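PDB 3NFT: translocator protein BipD from Burkholderia pseudomallei, which is required for invasion of epithelial cells and survival within host cells, and probably regulates secretion of the effectors BipB and BipC and their integration into the target membrane. Local coordinates for residues A[84-87]-A[88-92]; A[128-131]-A[132-136]; A[28-31]-A[32-35]; A[240-243]-A[244-248]. All blocks are in the same frame, centred on the assembly; numbering follows the deposited sequence.

Contact 1: residues A[84-87]-A[88-92]; sequences AVRG and HARAQ
The Arg90 guanidinium has Arg86 O lying obliquely to it, and the arginine chain starts against that same oxygen, Arg90 CG being 3.4 Å from Arg86 O before the chain runs extended to NE. Arg86 NE and Arg90 NH2 stay 5.6 Å apart, so the two like charges flank each other without touching, and Arg86 has a long, weak ion pair with Glu145. The other flat group is the His88 ring, with Gln92 CG over one face, displaced toward the rim. His88 CB lies 3.4 Å from Ala84 O, and CG stands anti to the backbone N (chi1 -167°), which swings the ring away from Ala84 and Val85 and toward Tyr272 and Pro43 of neighbouring helices. The backbone beneath is regular, with His88 N bonded to Ala84 O at 2.9 Å and Ala91 N to Gly87 O at 3.0 Å. Val85 and Ala89, one turn apart, face Val144 and Ala141 of helix 121-160. The arrangement is that of an amphipathic alpha-helix packed in a helical bundle, arginines along the outer side, and Val85 and Ala89, with the buried polar residues His88 and Gln92, facing the neighbouring helices.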
ATOM      1  N   ALA A  84     -10.924  24.756 -13.568  1.00 12.82           N
ATOM      2  CA  ALA A  84     -10.641  23.476 -14.188  1.00 12.07           C
ATOM      3  C   ALA A  84      -9.783  22.596 -13.272  1.00 11.22           C
ATOM      4  O   ALA A  84      -9.985  21.393 -13.211  1.00 12.15           O
ATOM      5  CB  ALA A  84      -9.977  23.668 -15.535  1.00 11.49           C
ATOM      6  N   VAL A  85      -8.850  23.197 -12.524  1.00  9.92           N
ATOM      7  CA  VAL A  85      -7.996  22.436 -11.646  1.00 10.28           C
ATOM      8  C   VAL A  85      -8.850  21.852 -10.513  1.00 10.75           C
ATOM      9  O   VAL A  85      -8.712  20.678 -10.156  1.00 11.11           O
ATOM     10  CB  VAL A  85      -6.870  23.297 -11.077  1.00  9.94           C
ATOM     11  CG1 VAL A  85      -6.192  22.592  -9.945  1.00 10.52           C
ATOM     12  CG2 VAL A  85      -5.833  23.647 -12.187  1.00 10.89           C
ATOM     13  N   ARG A  86      -9.735  22.679  -9.953  1.00 12.73           N
ATOM     14  CA  ARG A  86     -10.681  22.225  -8.927  1.00 15.42           C
ATOM     15  C   ARG A  86     -11.568  21.095  -9.438  1.00 13.61           C
ATOM     16  O   ARG A  86     -11.721  20.069  -8.782  1.00 14.44           O
ATOM     17  CB  ARG A  86     -11.570  23.385  -8.457  1.00 17.63           C
ATOM     18  CG  ARG A  86     -10.872  24.376  -7.568  1.00 24.94           C
ATOM     19  CD  ARG A  86     -11.886  25.247  -6.767  1.00 31.88           C
ATOM     20  NE  ARG A  86     -11.653  26.686  -6.960  1.00 37.17           N
ATOM     21  CZ  ARG A  86     -12.242  27.445  -7.889  1.00 40.48           C
ATOM     22  NH1 ARG A  86     -13.127  26.923  -8.734  1.00 42.29           N
ATOM     23  NH2 ARG A  86     -11.960  28.748  -7.964  1.00 42.45           N
ATOM     24  N   GLY A  87     -12.106  21.256 -10.639  1.00 13.98           N
ATOM     25  CA  GLY A  87     -13.003  20.275 -11.190  1.00 13.58           C
ATOM     26  C   GLY A  87     -12.318  18.959 -11.454  1.00 13.22           C
ATOM     27  O   GLY A  87     -12.879  17.887 -11.239  1.00 14.84           O
ATOM     28  N   HIS A  88     -11.080  19.038 -11.942  1.00 12.51           N
ATOM     29  CA  HIS A  88     -10.302  17.838 -12.229  1.00 12.27           C
ATOM     30  C   HIS A  88     -10.024  17.052 -10.946  1.00 11.79           C
ATOM     31  O   HIS A  88     -10.113  15.834 -10.922  1.00 12.34           O
ATOM     32  CB  HIS A  88      -8.983  18.197 -12.891  1.00 11.68           C
ATOM     33  CG  HIS A  88      -8.282  17.019 -13.477  1.00 12.06           C
ATOM     34  ND1 HIS A  88      -7.019  16.610 -13.096  1.00 14.90           N
ATOM     35  CD2 HIS A  88      -8.702  16.136 -14.410  1.00 11.21           C
ATOM     36  CE1 HIS A  88      -6.693  15.528 -13.791  1.00 10.28           C
ATOM     37  NE2 HIS A  88      -7.696  15.229 -14.597  1.00 15.22           N
ATOM     38  N   ALA A  89      -9.682  17.758  -9.869  1.00 11.85           N
ATOM     39  CA  ALA A  89      -9.401  17.098  -8.603  1.00 11.80           C
ATOM     40  C   ALA A  89     -10.660  16.377  -8.083  1.00 13.10           C
ATOM     41  O   ALA A  89     -10.586  15.252  -7.545  1.00 14.14           O
ATOM     42  CB  ALA A  89      -8.904  18.142  -7.596  1.00 12.28           C
ATOM     43  N   ARG A  90     -11.815  17.012  -8.262  1.00 13.96           N
ATOM     44  CA  ARG A  90     -13.089  16.385  -7.846  1.00 15.47           C
ATOM     45  C   ARG A  90     -13.345  15.108  -8.656  1.00 14.87           C
ATOM     46  O   ARG A  90     -13.682  14.048  -8.107  1.00 14.82           O
ATOM     47  CB  ARG A  90     -14.256  17.359  -7.986  1.00 17.72           C
ATOM     48  CG  ARG A  90     -14.204  18.489  -6.984  1.00 24.44           C
ATOM     49  CD  ARG A  90     -15.570  19.218  -6.883  1.00 31.85           C
ATOM     50  NE  ARG A  90     -15.443  20.640  -6.540  1.00 38.45           N
ATOM     51  CZ  ARG A  90     -14.947  21.122  -5.397  1.00 42.41           C
ATOM     52  NH1 ARG A  90     -14.490  20.318  -4.439  1.00 43.97           N
ATOM     53  NH2 ARG A  90     -14.898  22.437  -5.213  1.00 44.55           N
ATOM     54  N   ALA A  91     -13.112  15.195  -9.960  1.00 13.87           N
ATOM     55  CA  ALA A  91     -13.329  14.047 -10.833  1.00 13.15           C
ATOM     56  C   ALA A  91     -12.372  12.907 -10.496  1.00 12.46           C
ATOM     57  O   ALA A  91     -12.743  11.728 -10.478  1.00 13.25           O
ATOM     58  CB  ALA A  91     -13.207  14.464 -12.292  1.00 13.22           C
ATOM     59  N   GLN A  92     -11.123  13.266 -10.200  1.00 11.79           N
ATOM     60  CA  GLN A  92     -10.140  12.265  -9.830  1.00 12.12           C
ATOM     61  C   GLN A  92     -10.515  11.572  -8.527  1.00 13.58           C
ATOM     62  O   GLN A  92     -10.432  10.343  -8.410  1.00 13.33           O
ATOM     63  CB  GLN A  92      -8.772  12.900  -9.686  1.00 11.45           C
ATOM     64  CG  GLN A  92      -8.106  13.328 -10.952  1.00 11.59           C
ATOM     65  CD  GLN A  92      -6.806  14.078 -10.693  1.00 12.66           C
ATOM     66  OE1 GLN A  92      -6.758  14.955  -9.830  1.00 12.19           O
ATOM     67  NE2 GLN A  92      -5.742  13.751 -11.470  1.00 13.20           N
TER

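Contact 2: residues A[128-131]-A[132-136]; sequences DVIG and QGKSD
Ile130 and Lys134 meet one helical turn apart, the CG2 branch of Ile130 lying 3.8 Å from CE of Lys134. Their side chains cross obliquely, so the methyl touches the far part of an aliphatic chain that is extended beyond CG. Nearer the backbone, Lys134 CG rests 3.5 Å from Ile130 O, the oxygen that also accepts the lysine's own N-H, with Lys134 N 2.9 Å away and nearly along the C=O axis. Lys134 NZ continues to a salt bridge with Glu100 of helix 76-103, which fixes the far end of the chain; Ile130 itself packs on Leu96 and Leu103 of that helix and on Leu286 of helix 244-295. The packing of helix 121-160 on both long neighbours is consistent with the coiled coil predicted for this region. On another side of the helix, the Gln132 chain leaves CB pointing opposite to its own N-H (chi1 174°) and then bends at chi2, which carries its amide forward to the next turn. There Gln132 NE2 makes a weak hydrogen bond to Asp136 OD2 at 3.2 Å. Asp136 is held in turn by a salt bridge from OD1 to Arg204 of helix 202-209. Farther out, Gln132 and Asp136 both pack on Pro121 of the second subunit, and Val129 touches Gly125 of that same chain.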
ATOM      1  N   ASP A 128      -4.933   1.663   0.958  1.00 22.36           N
ATOM      2  CA  ASP A 128      -3.897   2.583   1.426  1.00 22.74           C
ATOM      3  C   ASP A 128      -3.272   3.382   0.285  1.00 21.31           C
ATOM      4  O   ASP A 128      -3.034   4.582   0.405  1.00 21.25           O
ATOM      5  CB  ASP A 128      -2.800   1.830   2.192  1.00 23.55           C
ATOM      6  CG  ASP A 128      -3.273   1.312   3.543  1.00 26.51           C
ATOM      7  OD1 ASP A 128      -4.318   1.778   4.047  1.00 27.47           O
ATOM      8  OD2 ASP A 128      -2.585   0.429   4.100  1.00 30.87           O
ATOM      9  N   VAL A 129      -3.000   2.698  -0.820  1.00 19.35           N
ATOM     10  CA  VAL A 129      -2.459   3.326  -2.021  1.00 18.51           C
ATOM     11  C   VAL A 129      -3.453   4.339  -2.557  1.00 17.10           C
ATOM     12  O   VAL A 129      -3.083   5.427  -2.981  1.00 17.88           O
ATOM     13  CB  VAL A 129      -2.133   2.270  -3.106  1.00 18.32           C
ATOM     14  CG1 VAL A 129      -1.792   2.930  -4.431  1.00 19.70           C
ATOM     15  CG2 VAL A 129      -0.966   1.366  -2.650  1.00 20.21           C
ATOM     16  N   ILE A 130      -4.729   3.982  -2.524  1.00 17.01           N
ATOM     17  CA  ILE A 130      -5.775   4.908  -2.925  1.00 17.11           C
ATOM     18  C   ILE A 130      -5.776   6.130  -2.016  1.00 17.97           C
ATOM     19  O   ILE A 130      -5.890   7.258  -2.478  1.00 18.02           O
ATOM     20  CB  ILE A 130      -7.152   4.227  -2.975  1.00 17.54           C
ATOM     21  CG1 ILE A 130      -7.223   3.269  -4.175  1.00 18.34           C
ATOM     22  CG2 ILE A 130      -8.270   5.263  -3.104  1.00 18.91           C
ATOM     23  CD1 ILE A 130      -8.420   2.379  -4.192  1.00 18.66           C
ATOM     24  N   GLY A 131      -5.623   5.909  -0.713  1.00 18.73           N
ATOM     25  CA  GLY A 131      -5.604   7.021   0.237  1.00 19.73           C
ATOM     26  C   GLY A 131      -4.481   8.000  -0.036  1.00 20.35           C
ATOM     27  O   GLY A 131      -4.683   9.211   0.031  1.00 20.44           O
ATOM     28  N   GLN A 132      -3.292   7.489  -0.347  1.00 20.94           N
ATOM     29  CA  GLN A 132      -2.153   8.337  -0.739  1.00 21.45           C
ATOM     30  C   GLN A 132      -2.491   9.116  -2.020  1.00 19.48           C
ATOM     31  O   GLN A 132      -2.193  10.309  -2.134  1.00 19.45           O
ATOM     32  CB  GLN A 132      -0.896   7.499  -0.961  1.00 22.00           C
ATOM     33  CG  GLN A 132       0.319   8.271  -1.512  1.00 25.88           C
ATOM     34  CD  GLN A 132       0.859   9.309  -0.531  1.00 28.53           C
ATOM     35  OE1 GLN A 132       0.786   9.121   0.680  1.00 30.65           O
ATOM     36  NE2 GLN A 132       1.390  10.416  -1.057  1.00 31.08           N
ATOM     37  N   GLY A 133      -3.149   8.438  -2.960  1.00 17.89           N
ATOM     38  CA  GLY A 133      -3.603   9.083  -4.204  1.00 16.92           C
ATOM     39  C   GLY A 133      -4.518  10.259  -3.945  1.00 16.64           C
ATOM     40  O   GLY A 133      -4.334  11.332  -4.516  1.00 16.31           O
ATOM     41  N   LYS A 134      -5.500  10.057  -3.072  1.00 17.24           N
ATOM     42  CA  LYS A 134      -6.412  11.121  -2.663  1.00 18.13           C
ATOM     43  C   LYS A 134      -5.666  12.313  -2.042  1.00 18.79           C
ATOM     44  O   LYS A 134      -5.968  13.465  -2.355  1.00 18.09           O
ATOM     45  CB  LYS A 134      -7.452  10.592  -1.676  1.00 19.03           C
ATOM     46  CG  LYS A 134      -8.483   9.638  -2.247  1.00 21.34           C
ATOM     47  CD  LYS A 134      -9.424   9.229  -1.109  1.00 25.21           C
ATOM     48  CE  LYS A 134     -10.318   8.069  -1.451  1.00 27.30           C
ATOM     49  NZ  LYS A 134     -11.162   7.723  -0.266  1.00 28.05           N
ATOM     50  N   SER A 135      -4.700  12.034  -1.166  1.00 19.55           N
ATOM     51  CA  SER A 135      -3.869  13.088  -0.560  1.00 21.15           C
ATOM     52  C   SER A 135      -3.113  13.895  -1.611  1.00 20.62           C
ATOM     53  O   SER A 135      -3.115  15.131  -1.585  1.00 20.24           O
ATOM     54  CB  SER A 135      -2.871  12.486   0.457  1.00 21.78           C
ATOM     55  OG  SER A 135      -2.031  13.497   1.022  1.00 24.26           O
ATOM     56  N   ASP A 136      -2.484  13.211  -2.554  1.00 19.83           N
ATOM     57  CA  ASP A 136      -1.712  13.895  -3.597  1.00 19.47           C
ATOM     58  C   ASP A 136      -2.605  14.744  -4.492  1.00 17.56           C
ATOM     59  O   ASP A 136      -2.238  15.857  -4.862  1.00 17.40           O
ATOM     60  CB  ASP A 136      -0.918  12.904  -4.440  1.00 20.44           C
ATOM     61  CG  ASP A 136       0.300  12.363  -3.724  1.00 23.68           C
ATOM     62  OD1 ASP A 136       0.771  12.995  -2.760  1.00 26.83           O
ATOM     63  OD2 ASP A 136       0.783  11.295  -4.122  1.00 25.92           O
TER

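Contact 3: residues A[28-31]-A[32-35]; sequences MTDD and DLRA
Asp32 OD2 is gripped by two backbone N-H groups, those of Met28 and Thr29, each with its nitrogen 3.1 Å from the oxygen. The two donors arrive differently: Met28 N uses the anti lone pair, away from OD1, whereas Thr29 N comes from above the carboxylate, 47° out of its plane. Thr29 repays the bond, its OG1 accepting from Asp32 N at 3.1 Å with an N-H...O angle of 162°. This reciprocal pair is a capping box, with Thr29 as N-cap of helix 30-35. The threonine can serve because OG1 sits between the backbone N and the carbonyl carbon (chi1 74°), turned toward the first N-H groups of the helix. A carboxylate held there would probably also be favoured by the positive end of the helix dipole. Behind the cap the helical bonds begin at once, Leu33 N to Thr29 O measuring 2.9 Å. Arg34 bends at chi3 and folds its guanidinium back over the first turn, one face lying above Asp30 O, which is 3.9 Å from the guanidinium plane. In one of the two conformers of Asp31, its OD2 lies 3.8 Å from Arg34 NH2, at most a long and doubtful salt bridge. Asp30 instead sends OD2 to a salt bridge with Lys284. That ion pair ties this short surface helix to helix 244-295, onto which Leu33 turns its apolar side chain against Val283 and Asp280, with Met28 reaching Ser287 and Ser291 of the same helix.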
ATOM      1  N   MET A  28      -9.008   1.420 -18.014  1.00 47.80           N
ATOM      2  CA  MET A  28      -7.746   0.826 -18.466  1.00 46.67           C
ATOM      3  C   MET A  28      -7.056   1.629 -19.571  1.00 43.53           C
ATOM      4  O   MET A  28      -5.827   1.579 -19.686  1.00 43.56           O
ATOM      5  CB  MET A  28      -7.971  -0.623 -18.913  1.00 47.72           C
ATOM      6  CG  MET A  28      -8.422  -1.516 -17.762  1.00 51.38           C
ATOM      7  SD  MET A  28      -8.745  -3.239 -18.191  1.00 56.48           S
ATOM      8  CE  MET A  28      -8.623  -3.994 -16.568  1.00 56.47           C
ATOM      9  N   THR A  29      -7.831   2.355 -20.381  1.00 39.50           N
ATOM     10  CA  THR A  29      -7.270   3.229 -21.417  1.00 36.49           C
ATOM     11  C   THR A  29      -7.595   4.699 -21.147  1.00 33.70           C
ATOM     12  O   THR A  29      -8.420   5.021 -20.290  1.00 32.12           O
ATOM     13  CB  THR A  29      -7.800   2.865 -22.821  1.00 36.60           C
ATOM     14  OG1 THR A  29      -9.163   3.300 -22.962  1.00 36.36           O
ATOM     15  CG2 THR A  29      -7.712   1.345 -23.048  1.00 37.05           C
ATOM     16  N   ASP A  30      -6.933   5.582 -21.889  1.00 30.99           N
ATOM     17  CA  ASP A  30      -7.184   7.015 -21.790  1.00 29.19           C
ATOM     18  C   ASP A  30      -8.625   7.373 -22.163  1.00 27.72           C
ATOM     19  O   ASP A  30      -9.234   8.216 -21.513  1.00 26.50           O
ATOM     20  CB  ASP A  30      -6.195   7.805 -22.641  1.00 29.50           C
ATOM     21  CG  ASP A  30      -4.753   7.716 -22.124  1.00 30.40           C
ATOM     22  OD1 ASP A  30      -3.860   8.240 -22.808  1.00 33.30           O
ATOM     23  OD2 ASP A  30      -4.495   7.138 -21.045  1.00 30.80           O
ATOM     24  N   ASP A  31      -9.168   6.733 -23.205  1.00 26.57           N
ATOM     25  CA  ASP A  31     -10.572   6.937 -23.565  0.54 25.97           C
ATOM     26  C   ASP A  31     -11.469   6.503 -22.402  1.00 24.71           C
ATOM     27  O   ASP A  31     -12.447   7.176 -22.084  1.00 22.50           O
ATOM     28  CB  ASP A  31     -10.924   6.167 -24.854  0.54 26.46           C
ATOM     29  CG  ASP A  31     -12.223   6.646 -25.497  0.54 28.06           C
ATOM     30  OD1 ASP A  31     -13.062   5.793 -25.837  0.54 30.19           O
ATOM     31  OD2 ASP A  31     -12.409   7.872 -25.664  0.54 29.75           O
ATOM     32  N   ASP A  32     -11.115   5.392 -21.754  1.00 23.74           N
ATOM     33  CA  ASP A  32     -11.849   4.933 -20.575  1.00 23.20           C
ATOM     34  C   ASP A  32     -11.816   5.986 -19.474  1.00 21.17           C
ATOM     35  O   ASP A  32     -12.807   6.211 -18.805  1.00 19.27           O
ATOM     36  CB  ASP A  32     -11.265   3.639 -19.985  1.00 23.57           C
ATOM     37  CG  ASP A  32     -11.485   2.418 -20.847  1.00 27.27           C
ATOM     38  OD1 ASP A  32     -12.319   2.455 -21.772  1.00 30.37           O
ATOM     39  OD2 ASP A  32     -10.821   1.395 -20.560  1.00 27.17           O
ATOM     40  N   LEU A  33     -10.656   6.604 -19.244  1.00 20.30           N
ATOM     41  CA  LEU A  33     -10.561   7.623 -18.216  1.00 19.60           C
ATOM     42  C   LEU A  33     -11.488   8.793 -18.520  1.00 18.58           C
ATOM     43  O   LEU A  33     -12.215   9.266 -17.641  1.00 17.69           O
ATOM     44  CB  LEU A  33      -9.109   8.109 -18.041  1.00 19.36           C
ATOM     45  CG  LEU A  33      -8.191   7.158 -17.264  1.00 21.40           C
ATOM     46  CD1 LEU A  33      -6.696   7.489 -17.418  1.00 22.06           C
ATOM     47  CD2 LEU A  33      -8.572   7.204 -15.796  1.00 24.95           C
ATOM     48  N   ARG A  34     -11.497   9.245 -19.770  1.00 18.73           N
ATOM     49  CA  ARG A  34     -12.360  10.356 -20.147  1.00 18.65           C
ATOM     50  C   ARG A  34     -13.827   9.960 -19.983  1.00 18.64           C
ATOM     51  O   ARG A  34     -14.644  10.768 -19.541  1.00 18.29           O
ATOM     52  CB  ARG A  34     -12.053  10.846 -21.564  1.00 19.83           C
ATOM     53  CG  ARG A  34     -10.633  11.393 -21.741  1.00 22.10           C
ATOM     54  CD  ARG A  34     -10.476  12.109 -23.081  1.00 27.73           C
ATOM     55  NE  ARG A  34     -10.328  11.167 -24.189  1.00 31.48           N
ATOM     56  CZ  ARG A  34      -9.172  10.660 -24.629  1.00 34.75           C
ATOM     57  NH1 ARG A  34      -8.009  10.985 -24.069  1.00 35.62           N
ATOM     58  NH2 ARG A  34      -9.183   9.809 -25.653  1.00 35.69           N
ATOM     59  N   ALA A  35     -14.159   8.707 -20.291  1.00 18.95           N
ATOM     60  CA  ALA A  35     -15.527   8.205 -20.092  1.00 19.47           C
ATOM     61  C   ALA A  35     -15.923   8.061 -18.626  1.00 20.46           C
ATOM     62  O   ALA A  35     -17.114   8.010 -18.298  1.00 21.72           O
ATOM     63  CB  ALA A  35     -15.716   6.872 -20.820  1.00 19.31           C
TER

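Contact 4: residues A[240-243]-A[244-248]; sequences TVWD and TARYQ
Asp243 and Arg246 form the polar half of this junction, and Trp242 lies beside them. Asp243 OD2 accepts the backbone N-H of Arg246, with Arg246 N at 3.2 Å, while Asp243 OD1 takes Arg246 NH1 at 2.9 Å, so one carboxylate holds both the backbone and the end of a single residue. A chi1 of 57° folds the Asp243 carboxylate over its own backbone, toward the start of the helix. The salt bridge is asymmetric in geometry: OD1 lies in the guanidinium plane, at its edge, but NH1 approaches from above the carboxylate, and the two planes are 84° apart. The arginine chain, extended from CG to NE, passes alongside the carboxylate, with Arg246 CG 3.4 Å from Asp243 OD1. Arg246 CB also sits over one face of the indole, 4.1 Å from Trp242 CG. From the benzo portion, Trp242 CE3 touches Tyr247 CA at 3.7 Å, and Thr240 CG2 lies above the face opposite Arg246 O. Tyr247 N closes the first turn on Asp243 O at 3.0 Å, and its OH is hydrogen-bonded to Pro60 O. Strand 240-243 pairs with strand 172-175 through Thr240 and Trp242, and its axis and that of the helix's start, 244-248, are 104° apart; the aspartate is a helix N-cap at this strand-to-helix junction, reinforced by a salt bridge to the third residue of the helix.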
ATOM      1  N   THR A 240       8.284  60.797 -12.067  1.00 12.90           N
ATOM      2  CA  THR A 240       9.556  60.569 -12.739  1.00 12.84           C
ATOM      3  C   THR A 240       9.406  60.694 -14.234  1.00 13.38           C
ATOM      4  O   THR A 240       8.493  60.110 -14.824  1.00 14.49           O
ATOM      5  CB  THR A 240      10.125  59.199 -12.384  1.00 12.73           C
ATOM      6  OG1 THR A 240      10.500  59.216 -10.995  1.00 13.67           O
ATOM      7  CG2 THR A 240      11.358  58.850 -13.250  1.00 13.14           C
ATOM      8  N   VAL A 241      10.274  61.484 -14.829  1.00 13.50           N
ATOM      9  CA  VAL A 241      10.312  61.662 -16.266  1.00 14.59           C
ATOM     10  C   VAL A 241      11.622  61.094 -16.787  1.00 14.51           C
ATOM     11  O   VAL A 241      12.720  61.533 -16.405  1.00 15.45           O
ATOM     12  CB  VAL A 241      10.124  63.125 -16.682  1.00 15.06           C
ATOM     13  CG1 VAL A 241      10.274  63.251 -18.199  1.00 16.43           C
ATOM     14  CG2 VAL A 241       8.759  63.628 -16.241  1.00 15.47           C
ATOM     15  N   TRP A 242      11.509  60.080 -17.636  1.00 14.17           N
ATOM     16  CA  TRP A 242      12.675  59.401 -18.204  1.00 13.71           C
ATOM     17  C   TRP A 242      12.695  59.521 -19.725  1.00 14.85           C
ATOM     18  O   TRP A 242      11.655  59.410 -20.390  1.00 15.13           O
ATOM     19  CB  TRP A 242      12.660  57.916 -17.864  1.00 14.19           C
ATOM     20  CG  TRP A 242      13.183  57.513 -16.526  1.00 15.67           C
ATOM     21  CD1 TRP A 242      14.087  58.193 -15.757  1.00 18.13           C
ATOM     22  CD2 TRP A 242      12.913  56.286 -15.837  1.00 16.44           C
ATOM     23  NE1 TRP A 242      14.359  57.469 -14.610  1.00 19.99           N
ATOM     24  CE2 TRP A 242      13.653  56.294 -14.646  1.00 18.28           C
ATOM     25  CE3 TRP A 242      12.082  55.191 -16.095  1.00 16.52           C
ATOM     26  CZ2 TRP A 242      13.580  55.249 -13.712  1.00 18.47           C
ATOM     27  CZ3 TRP A 242      12.021  54.166 -15.174  1.00 15.96           C
ATOM     28  CH2 TRP A 242      12.785  54.192 -14.008  1.00 17.63           C
ATOM     29  N   ASP A 243      13.891  59.674 -20.272  1.00 15.23           N
ATOM     30  CA  ASP A 243      14.090  59.490 -21.693  1.00 15.80           C
ATOM     31  C   ASP A 243      13.765  58.044 -22.036  1.00 14.93           C
ATOM     32  O   ASP A 243      13.786  57.143 -21.172  1.00 14.06           O
ATOM     33  CB  ASP A 243      15.525  59.823 -22.095  1.00 17.16           C
ATOM     34  CG  ASP A 243      16.546  59.003 -21.333  1.00 19.88           C
ATOM     35  OD1 ASP A 243      16.688  59.211 -20.092  1.00 21.42           O
ATOM     36  OD2 ASP A 243      17.198  58.146 -21.953  1.00 23.63           O
ATOM     37  N   THR A 244      13.473  57.813 -23.309  1.00 14.69           N
ATOM     38  CA  THR A 244      13.099  56.486 -23.732  1.00 14.91           C
ATOM     39  C   THR A 244      14.142  55.440 -23.349  1.00 13.71           C
ATOM     40  O   THR A 244      13.786  54.349 -22.890  1.00 14.87           O
ATOM     41  CB  THR A 244      12.847  56.461 -25.236  1.00 16.09           C
ATOM     42  OG1 THR A 244      11.778  57.357 -25.524  1.00 19.71           O
ATOM     43  CG2 THR A 244      12.501  55.045 -25.653  1.00 19.10           C
ATOM     44  N   ALA A 245      15.432  55.740 -23.538  1.00 13.24           N
ATOM     45  CA  ALA A 245      16.446  54.725 -23.288  1.00 13.24           C
ATOM     46  C   ALA A 245      16.457  54.290 -21.821  1.00 12.50           C
ATOM     47  O   ALA A 245      16.528  53.105 -21.529  1.00 12.64           O
ATOM     48  CB  ALA A 245      17.818  55.180 -23.733  1.00 14.26           C
ATOM     49  N   ARG A 246      16.356  55.246 -20.899  1.00 12.04           N
ATOM     50  CA  ARG A 246      16.314  54.885 -19.472  1.00 11.61           C
ATOM     51  C   ARG A 246      15.022  54.135 -19.122  1.00 11.36           C
ATOM     52  O   ARG A 246      15.018  53.192 -18.311  1.00 12.04           O
ATOM     53  CB  ARG A 246      16.480  56.114 -18.588  1.00 12.77           C
ATOM     54  CG  ARG A 246      17.921  56.508 -18.429  1.00 15.34           C
ATOM     55  CD  ARG A 246      18.074  57.610 -17.384  1.00 18.29           C
ATOM     56  NE  ARG A 246      19.452  58.107 -17.239  1.00 18.91           N
ATOM     57  CZ  ARG A 246      19.991  59.073 -17.980  1.00 20.01           C
ATOM     58  NH1 ARG A 246      19.301  59.651 -18.958  1.00 20.58           N
ATOM     59  NH2 ARG A 246      21.244  59.464 -17.748  1.00 20.57           N
ATOM     60  N   TYR A 247      13.909  54.516 -19.733  1.00 11.34           N
ATOM     61  CA  TYR A 247      12.668  53.796 -19.493  1.00 11.15           C
ATOM     62  C   TYR A 247      12.819  52.343 -19.954  1.00 10.72           C
ATOM     63  O   TYR A 247      12.416  51.408 -19.279  1.00 11.53           O
ATOM     64  CB  TYR A 247      11.502  54.476 -20.217  1.00 11.23           C
ATOM     65  CG  TYR A 247      10.252  53.644 -20.134  1.00  9.87           C
ATOM     66  CD1 TYR A 247       9.895  52.787 -21.178  1.00 11.07           C
ATOM     67  CD2 TYR A 247       9.460  53.658 -18.992  1.00 11.25           C
ATOM     68  CE1 TYR A 247       8.777  52.012 -21.091  1.00 11.62           C
ATOM     69  CE2 TYR A 247       8.331  52.880 -18.896  1.00 11.42           C
ATOM     70  CZ  TYR A 247       7.989  52.038 -19.942  1.00 11.32           C
ATOM     71  OH  TYR A 247       6.844  51.250 -19.834  1.00 13.29           O
ATOM     72  N   GLN A 248      13.420  52.156 -21.123  1.00 11.81           N
ATOM     73  CA  GLN A 248      13.554  50.822 -21.675  1.00 13.00           C
ATOM     74  C   GLN A 248      14.461  49.952 -20.825  1.00 12.39           C
ATOM     75  O   GLN A 248      14.225  48.767 -20.692  1.00 11.87           O
ATOM     76  CB  GLN A 248      14.044  50.887 -23.131  1.00 13.73           C
ATOM     77  CG  GLN A 248      12.946  51.427 -24.048  1.00 15.49           C
ATOM     78  CD  GLN A 248      13.325  51.489 -25.530  1.00 20.19           C
ATOM     79  OE1 GLN A 248      14.503  51.525 -25.892  1.00 23.62           O
ATOM     80  NE2 GLN A 248      12.313  51.549 -26.388  1.00 21.92           N
TER

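Overall arrangement
The four contacts are spread along an elongated, largely helical chain. Contacts 1, 2 and 3 lie on one side of its centre, and contact 4 lies on the other, its centre about 46, 55 and 56 Å from theirs. Contacts 1 and 2 sit on successive helices, 76-103 and 121-160, with centres about 15 Å apart and nearest atoms about 7 Å apart. Contact 3 is about 16 Å from contact 1, centre to centre. None touches another, yet helix 244-295 joins them: it begins in contact 4 and packs farther along against the other three. Contact 2 alone meets the second subunit. The packing of contact 3 on helix 244-295 is consistent with the chaperone role described for the N-terminal domain, which keeps the coiled coil from oligomerizing prematurely.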